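Local coordinates for putative epimerase (PDB 4LW8), which probably works as an NAD(P)-dependent sugar-nucleotide epimerase or dehydratase in the biosynthesis of lipopolysaccharide O-antigen, at residues A[76-79]-A[80-84]; A[103-106]-A[107-110]; A[158-161]-A[162-166]. All blocks are in the same frame, centred on the assembly; numbering follows the deposited sequence.

Contact 1: residues A[76-79]-A[80-84]; sequences AMRA and AAADA
Arg78 reaches forward over the next turn of its helix toward Ala82, and this is the nearest approach between side chains in the contact: NH1 of Arg78 lies 4.3 Å from CB of Ala82. The methyl meets the guanidinium obliquely, and the distance makes this loose packing. The chain gets there by leaving the backbone with CG anti to N (chi1 -174°) and then folding over at chi3 (59°). The polar end answers elsewhere, in a salt bridge from NH2 to Glu75. The alanine methyls of the second turn, that of Ala82 included, rest on carbonyl oxygens one turn back: CB of Ala80 is 3.4 Å from Ala76 O, and CB of Ala81 is 3.5 Å from Met77 O. The same oxygens accept the i to i+4 backbone bonds, with Ala81 N 3.0 Å from Met77 O. Toward the end of the helix the bond from Asp83 N to Ala79 O stretches to 3.2 Å and bends to 143°, while the Asp83 carboxylate leads away. Helix 74-84 has two unlike sides. Arg78 and Ala79 lie on the exposed one; on the other, Met77 packs on Leu117 and Ala120 of helix 103-122, Ala81 also touches Ala120, and Ala84 meets Trp46 of strand 44-49.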
# COMPACT_ATOMS: atom_id res chain seq x y z
N ALA A 76 -22.92 6.12 -5.89
CA ALA A 76 -23.73 6.43 -4.71
C ALA A 76 -22.95 7.31 -3.73
O ALA A 76 -23.53 8.16 -3.04
CB ALA A 76 -24.20 5.16 -4.02
N MET A 77 -21.64 7.11 -3.65
CA MET A 77 -20.82 7.97 -2.80
C MET A 77 -20.79 9.41 -3.34
O MET A 77 -20.86 10.37 -2.58
CB MET A 77 -19.41 7.42 -2.68
CG MET A 77 -18.51 8.27 -1.80
SD MET A 77 -19.10 8.39 -0.10
CE MET A 77 -19.04 6.67 0.38
N ARG A 78 -20.70 9.56 -4.66
CA ARG A 78 -20.69 10.89 -5.26
C ARG A 78 -22.00 11.63 -4.95
O ARG A 78 -22.00 12.78 -4.50
CB ARG A 78 -20.45 10.80 -6.76
CG ARG A 78 -20.28 12.16 -7.45
CD ARG A 78 -20.75 12.14 -8.92
NE ARG A 78 -22.16 11.76 -9.03
CZ ARG A 78 -23.19 12.58 -8.79
NH1 ARG A 78 -22.97 13.84 -8.44
NH2 ARG A 78 -24.43 12.13 -8.90
N ALA A 79 -23.13 10.94 -5.15
CA ALA A 79 -24.45 11.52 -4.91
C ALA A 79 -24.68 11.85 -3.43
O ALA A 79 -25.28 12.88 -3.12
CB ALA A 79 -25.54 10.58 -5.41
N ALA A 80 -24.22 10.99 -2.53
CA ALA A 80 -24.31 11.27 -1.10
C ALA A 80 -23.51 12.52 -0.71
O ALA A 80 -23.99 13.36 0.05
CB ALA A 80 -23.83 10.07 -0.28
N ALA A 81 -22.29 12.64 -1.23
CA ALA A 81 -21.45 13.79 -0.91
C ALA A 81 -22.04 15.08 -1.43
O ALA A 81 -22.01 16.11 -0.76
CB ALA A 81 -20.06 13.59 -1.50
N ALA A 82 -22.56 15.03 -2.65
CA ALA A 82 -23.10 16.23 -3.29
C ALA A 82 -24.36 16.72 -2.55
O ALA A 82 -24.65 17.91 -2.54
CB ALA A 82 -23.40 15.97 -4.76
N ASP A 83 -25.08 15.80 -1.94
CA ASP A 83 -26.27 16.10 -1.14
C ASP A 83 -25.85 16.64 0.23
O ASP A 83 -26.37 17.64 0.70
CB ASP A 83 -27.13 14.83 -0.99
CG ASP A 83 -28.52 15.09 -0.39
OD1 ASP A 83 -29.04 16.22 -0.46
OD2 ASP A 83 -29.10 14.14 0.17
N ALA A 84 -24.89 15.95 0.85
CA ALA A 84 -24.41 16.32 2.18
C ALA A 84 -23.64 17.65 2.18
O ALA A 84 -23.74 18.42 3.13
CB ALA A 84 -23.53 15.19 2.75

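Contact 2: residues A[103-106]-A[107-110]; sequences PSQT and YAVN
With CG2 of Thr106 anti to its own N, and CG of Asn110 turned beside the backbone N (chi1 -62°), these two side chains one helical turn apart lie alongside each other and point the same way. CG2 of Thr106 approaches ND2 of Asn110 to 3.7 Å. ND2 also comes within 3.3 Å of Thr106 O, but the angle is too poor for a bond; the amide instead donates to Ser163 OG and accepts, through OD1, from Arg95 N. Bonds at both ends of the amide fix its rotation. A comparable chi1 of -72° at Tyr107 swings the ring back toward the start of the helix, where CD2 stands 3.2 Å from Pro103 O. That oxygen also accepts from Tyr107 N at 3.0 Å, so one carbonyl meets both the backbone and the ring of the same residue. Farther along the ring, CE2 makes a looser apolar contact of 4.4 Å with CB of Pro103. On the more exposed side, Gln105 bends at chi2 (-59°), laying its amide across the following turn: OE1 is 4.0 Å from CB of Ala108, and NE2 is equally far from CG2 of Val109. The Gln105 and Val109 side chains cross at a slant above the backbone bond from Val109 N to Gln105 O, which is short at 2.8 Å. This is the first part of helix 103-122. Its buried side, with Thr106, Tyr107 and Asn110, faces helix 159-172 of the same chain, while Pro103, Ser104 and Tyr107 also pack against the second subunit, on its Arg115, Val112 and Ala170.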
# COMPACT_ATOMS: atom_id res chain seq x y z
N PRO A 103 -8.91 -11.22 2.22
CA PRO A 103 -7.92 -10.15 2.08
C PRO A 103 -8.35 -9.17 0.99
O PRO A 103 -8.20 -7.96 1.15
CB PRO A 103 -6.63 -10.88 1.69
CG PRO A 103 -6.85 -12.31 2.07
CD PRO A 103 -8.33 -12.56 1.97
N SER A 104 -8.92 -9.71 -0.09
CA SER A 104 -9.31 -8.89 -1.23
C SER A 104 -10.32 -7.79 -0.87
O SER A 104 -10.26 -6.69 -1.43
CB SER A 104 -9.88 -9.78 -2.33
OG SER A 104 -11.15 -10.25 -1.96
N GLN A 105 -11.26 -8.09 0.02
CA GLN A 105 -12.25 -7.10 0.43
C GLN A 105 -11.65 -6.03 1.34
O GLN A 105 -12.03 -4.85 1.28
CB GLN A 105 -13.44 -7.78 1.12
CG GLN A 105 -14.52 -8.20 0.13
CD GLN A 105 -15.08 -7.01 -0.65
OE1 GLN A 105 -14.64 -6.72 -1.78
NE2 GLN A 105 -16.05 -6.30 -0.06
N THR A 106 -10.70 -6.45 2.17
CA THR A 106 -9.96 -5.56 3.04
C THR A 106 -9.19 -4.53 2.23
O THR A 106 -9.26 -3.33 2.52
CB THR A 106 -8.98 -6.35 3.93
OG1 THR A 106 -9.72 -7.19 4.81
CG2 THR A 106 -8.11 -5.40 4.75
N TYR A 107 -8.46 -4.98 1.21
CA TYR A 107 -7.75 -4.03 0.35
C TYR A 107 -8.72 -3.15 -0.46
O TYR A 107 -8.54 -1.93 -0.53
CB TYR A 107 -6.78 -4.77 -0.58
CG TYR A 107 -5.58 -5.31 0.17
CD1 TYR A 107 -4.62 -4.44 0.70
CD2 TYR A 107 -5.40 -6.68 0.37
CE1 TYR A 107 -3.50 -4.92 1.38
CE2 TYR A 107 -4.29 -7.17 1.06
CZ TYR A 107 -3.34 -6.28 1.55
OH TYR A 107 -2.25 -6.76 2.22
N ALA A 108 -9.75 -3.75 -1.04
CA ALA A 108 -10.74 -3.00 -1.82
C ALA A 108 -11.44 -1.92 -0.98
O ALA A 108 -11.41 -0.73 -1.34
CB ALA A 108 -11.78 -3.95 -2.43
N VAL A 109 -12.04 -2.31 0.14
CA VAL A 109 -12.77 -1.37 0.98
C VAL A 109 -11.83 -0.26 1.51
O VAL A 109 -12.15 0.93 1.42
CB VAL A 109 -13.45 -2.07 2.17
CG1 VAL A 109 -13.98 -1.04 3.15
CG2 VAL A 109 -14.58 -2.99 1.69
N ASN A 110 -10.66 -0.62 2.04
CA ASN A 110 -9.80 0.39 2.65
C ASN A 110 -9.04 1.29 1.67
O ASN A 110 -8.74 2.44 2.00
CB ASN A 110 -8.83 -0.26 3.64
CG ASN A 110 -9.58 -0.95 4.78
OD1 ASN A 110 -10.74 -0.64 5.03
ND2 ASN A 110 -8.93 -1.89 5.46

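Contact 3: residues A[158-161]-A[162-166]; sequences NDYA and VSKLA
Tyr160 and Lys164 have the Tyr-x-x-x-Lys spacing that is the signature of the short-chain dehydrogenase/reductase superfamily, to which the NAD(P)-dependent epimerases belong; by analogy with relatives, the tyrosine probably acts as the catalytic acid-base residue and the lysine probably supports it and the cofactor. One turn of helix 159-172 puts the two side chains alongside each other, pointing the same way. CG of Lys164 sits over one face of the phenol ring, 4.1 Å above its plane and displaced toward the rim, and farther out CE comes within 3.2 Å of Tyr160 OH. NZ itself stays 4.2 Å from that hydroxyl and donates instead to Ala134 O, at the end of strand 130-134. Two torsions produce the match: Tyr160 extends with CG anti to N (chi1 175°), and Lys164, its CG beside the backbone N, turns up along the ring through a bend at chi2 (-65°). Beneath them, Tyr160 O is gripped twice from the same face of its carbonyl plane, by Lys164 N at 3.1 Å and by Ser163 OG at 2.8 Å; the serine is in turn held by Asn110 of helix 103-122.

Farther out, Val162 turns CG2 onto Asn158 O, 3.3 Å away, while Asp159 divides its carboxylate, OD1 bonding Tyr107 OH and OD2 forming a salt bridge to Arg115 of the second subunit. Val162, Leu165 and Ala166 pack on that subunit too, Ala166 meeting its own counterpart there. The start of the helix is closed by Asn158 as N-cap: its OD1 accepts from Ala161 N at 2.8 Å, with an N-H...O angle of 159°.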
# COMPACT_ATOMS: atom_id res chain seq x y z
N ASN A 158 0.07 -7.29 9.15
CA ASN A 158 -1.00 -8.09 8.55
C ASN A 158 -1.64 -7.32 7.40
O ASN A 158 -1.33 -6.14 7.21
CB ASN A 158 -2.03 -8.50 9.61
CG ASN A 158 -2.61 -7.31 10.36
OD1 ASN A 158 -2.98 -6.29 9.78
ND2 ASN A 158 -2.67 -7.43 11.68
N ASP A 159 -2.51 -7.98 6.63
CA ASP A 159 -3.10 -7.34 5.45
C ASP A 159 -3.91 -6.12 5.81
O ASP A 159 -3.91 -5.12 5.08
CB ASP A 159 -3.97 -8.33 4.67
CG ASP A 159 -3.14 -9.39 3.97
OD1 ASP A 159 -2.32 -9.05 3.10
OD2 ASP A 159 -3.29 -10.57 4.30
N TYR A 160 -4.61 -6.18 6.93
CA TYR A 160 -5.38 -5.03 7.39
C TYR A 160 -4.44 -3.81 7.57
O TYR A 160 -4.73 -2.71 7.09
CB TYR A 160 -6.11 -5.34 8.70
CG TYR A 160 -6.83 -4.13 9.29
CD1 TYR A 160 -7.90 -3.54 8.63
CD2 TYR A 160 -6.42 -3.57 10.48
CE1 TYR A 160 -8.56 -2.42 9.16
CE2 TYR A 160 -7.06 -2.45 11.02
CZ TYR A 160 -8.13 -1.89 10.35
OH TYR A 160 -8.77 -0.79 10.88
N ALA A 161 -3.32 -4.01 8.26
CA ALA A 161 -2.38 -2.91 8.51
C ALA A 161 -1.76 -2.39 7.20
O ALA A 161 -1.55 -1.19 7.03
CB ALA A 161 -1.30 -3.34 9.51
N VAL A 162 -1.45 -3.31 6.28
CA VAL A 162 -0.93 -2.94 4.96
C VAL A 162 -1.96 -2.09 4.21
O VAL A 162 -1.61 -1.07 3.59
CB VAL A 162 -0.58 -4.18 4.12
CG1 VAL A 162 -0.20 -3.75 2.67
CG2 VAL A 162 0.57 -4.98 4.77
N SER A 163 -3.22 -2.49 4.27
CA SER A 163 -4.28 -1.77 3.54
C SER A 163 -4.45 -0.36 4.09
O SER A 163 -4.74 0.57 3.33
CB SER A 163 -5.61 -2.55 3.56
OG SER A 163 -6.35 -2.39 4.77
N LYS A 164 -4.26 -0.19 5.40
CA LYS A 164 -4.35 1.15 6.01
C LYS A 164 -3.20 2.04 5.55
O LYS A 164 -3.39 3.22 5.24
CB LYS A 164 -4.35 1.05 7.54
CG LYS A 164 -5.69 0.61 8.14
CD LYS A 164 -6.76 1.68 7.88
CE LYS A 164 -7.97 1.52 8.77
NZ LYS A 164 -8.98 2.58 8.46
N LEU A 165 -2.00 1.47 5.49
CA LEU A 165 -0.84 2.20 5.00
C LEU A 165 -1.03 2.57 3.53
O LEU A 165 -0.73 3.70 3.11
CB LEU A 165 0.44 1.36 5.16
CG LEU A 165 1.73 2.06 4.77
CD1 LEU A 165 1.90 3.29 5.65
CD2 LEU A 165 2.96 1.12 4.88
N ALA A 166 -1.54 1.62 2.75
CA ALA A 166 -1.77 1.85 1.33
C ALA A 166 -2.82 2.94 1.16
O ALA A 166 -2.72 3.78 0.26
CB ALA A 166 -2.21 0.56 0.65

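Overall arrangement
All three contacts are single stretches of helix in the Rossmann-type domain, met along the chain in the order 76-84, 103-110, 158-166. Contact 1 stands apart, its centre about 22 Å from that of contact 2 and 27 Å from that of contact 3, yet its helix 74-84 packs on a later part of helix 103-122, which carries contact 2. Contacts 2 and 3 have centres only about 9 Å apart and touch directly: Tyr107 OH lies 2.5 Å from Asp159 OD1, a probable hydrogen bond. Both also reach the second subunit, so helices 103-122 and 159-172 couple the Tyr-x-x-x-Lys segment to the dimer interface.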